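Local coordinates for protein glycerophosphodiester phosphodiesterase (PDB 3CH0) that belongs to the glycerophosphodiester phosphodiesterase family, whose members are built on a TIM-barrel fold, at residues Ile94-Lys99 and Ala112-Phe117. Numbering follows the deposited sequence.
Sequences IDVGMK and AVKPLF. With EDO (1,2-ethanediol), chain G.
The carboxylate of Asp95 is shared between two segments: OD1 reaches across to the backbone of Ala112, while OD2 binds the turn that Asp95 itself begins. Ala112 N donates to Asp95 OD1 at 3.1 Å, approaching from above the carboxylate plane, 40° out of it. On the other oxygen, Met98 N (selenomethionine) meets the syn lone pair of Asp95 OD2 at 2.8 Å, and Gly97 N comes to the same atom from above the plane at 2.9 Å. These two bonds, to the amides two and three residues on, define an Asx turn within a wider Asx motif. With chi1 at -177°, CG lies opposite the backbone N and beside the carbonyl carbon, which turns the carboxylate toward those amides; three N-H donors then fix its rotation. The main chain adds a return bond, Val96 N to Ala112 O at 2.8 Å, nearly straight at 168°, so Ala112 is held through both its N and its O. Both segments belong to the long excursion between helices 88-91 and 117-127 of this TIM-barrel protein, pinned together here without regular strand pairing. Farther along, a water bridges the two segments: the water O donates to Ile94 O at 2.7 Å and accepts from Lys114 N at 2.8 Å. Beside it the side chains of Val96 and Lys114 cross at about a right angle, Val96 CG1 lying 4.1 Å from Lys114 CE, beyond which the ammonium group turns to Ser55. The backbone of Pro115 bonds to Val54, tying 112-117 to strand 52-54 just before helix 117-127, for which Leu116 occupies the N-cap position.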
# COMPACT_ATOMS: atom_id res chain seq x y z
N ILE A 94 19.19 3.90 -7.44
CA ILE A 94 19.23 4.69 -6.23
C ILE A 94 18.85 3.79 -5.04
O ILE A 94 17.76 3.15 -5.01
CB ILE A 94 18.26 5.89 -6.35
CG1 ILE A 94 18.75 6.84 -7.47
CG2 ILE A 94 18.17 6.62 -5.04
CD1 ILE A 94 17.74 7.89 -7.98
N ASP A 95 19.75 3.70 -4.06
CA ASP A 95 19.48 2.90 -2.91
C ASP A 95 18.42 3.51 -2.01
O ASP A 95 18.48 4.71 -1.68
CB ASP A 95 20.76 2.72 -2.11
CG ASP A 95 20.54 1.82 -0.91
OD1 ASP A 95 20.69 0.56 -1.08
OD2 ASP A 95 20.17 2.30 0.15
N VAL A 96 17.46 2.65 -1.61
CA VAL A 96 16.44 3.00 -0.63
C VAL A 96 16.36 2.00 0.52
O VAL A 96 15.28 1.73 1.07
CB VAL A 96 15.08 3.16 -1.34
CG1 VAL A 96 15.12 4.41 -2.26
CG2 VAL A 96 14.69 1.87 -2.04
N GLY A 97 17.51 1.43 0.90
CA GLY A 97 17.51 0.51 2.00
C GLY A 97 18.58 0.64 3.09
O GLY A 97 18.43 0.15 4.22
N MSE A 98 19.68 1.29 2.73
CA MSE A 98 20.80 1.39 3.67
C MSE A 98 20.76 2.53 4.66
O MSE A 98 21.48 2.53 5.67
CB MSE A 98 22.12 1.49 2.89
CG MSE A 98 22.47 0.24 2.16
SE MSE A 98 22.77 -1.34 3.34
CE MSE A 98 24.24 -0.64 4.46
N LYS A 99 19.98 3.55 4.35
CA LYS A 99 19.82 4.65 5.28
C LYS A 99 18.97 4.27 6.48
O LYS A 99 17.91 3.69 6.36
CB LYS A 99 19.19 5.87 4.60
CG LYS A 99 19.23 7.14 5.45
CD LYS A 99 18.72 8.31 4.62
CE LYS A 99 18.92 9.67 5.24
NZ LYS A 99 18.53 10.73 4.25
N ALA A 112 18.88 -1.98 -1.37
CA ALA A 112 17.63 -2.19 -2.05
C ALA A 112 17.33 -1.05 -2.95
O ALA A 112 17.80 0.05 -2.70
CB ALA A 112 16.51 -2.36 -1.01
N VAL A 113 16.57 -1.33 -4.00
CA VAL A 113 16.11 -0.30 -4.90
C VAL A 113 14.60 -0.38 -5.03
O VAL A 113 13.99 -1.33 -4.60
CB VAL A 113 16.81 -0.37 -6.27
CG1 VAL A 113 18.35 -0.30 -6.05
CG2 VAL A 113 16.39 -1.64 -7.06
N LYS A 114 14.01 0.67 -5.60
CA LYS A 114 12.57 0.65 -5.90
C LYS A 114 12.30 -0.23 -7.10
O LYS A 114 12.82 0.05 -8.21
CB LYS A 114 12.09 2.07 -6.21
CG LYS A 114 12.25 3.04 -5.07
CD LYS A 114 11.66 4.41 -5.39
CE LYS A 114 11.72 5.38 -4.25
NZ LYS A 114 10.78 5.16 -3.15
N PRO A 115 11.51 -1.31 -6.90
CA PRO A 115 11.26 -2.26 -8.00
C PRO A 115 10.09 -1.83 -8.88
O PRO A 115 9.23 -1.06 -8.46
CB PRO A 115 10.93 -3.56 -7.25
CG PRO A 115 10.18 -3.03 -6.00
CD PRO A 115 10.83 -1.73 -5.65
N LEU A 116 10.02 -2.40 -10.07
CA LEU A 116 8.83 -2.32 -10.86
C LEU A 116 7.72 -3.16 -10.21
O LEU A 116 7.92 -4.26 -9.62
CB LEU A 116 9.08 -2.87 -12.26
CG LEU A 116 10.06 -2.09 -13.11
CD1 LEU A 116 10.53 -2.92 -14.30
CD2 LEU A 116 9.43 -0.80 -13.59
N PHE A 117 6.49 -2.68 -10.39
CA PHE A 117 5.31 -3.42 -10.03
C PHE A 117 5.34 -4.84 -10.66
O PHE A 117 5.03 -5.84 -10.03
CB PHE A 117 4.06 -2.64 -10.51
CG PHE A 117 2.71 -3.23 -10.18
CD1 PHE A 117 2.41 -3.94 -9.03
CD2 PHE A 117 1.64 -2.96 -11.04
CE1 PHE A 117 1.11 -4.39 -8.80
CE2 PHE A 117 0.34 -3.38 -10.78
CZ PHE A 117 0.09 -4.11 -9.68
C1 EDO G . 23.17 4.32 -4.78
O1 EDO G . 22.21 5.37 -4.54
C2 EDO G . 24.57 4.82 -5.18
O2 EDO G . 25.36 3.77 -5.79
O HOH W 1 15.42 3.02 -6.33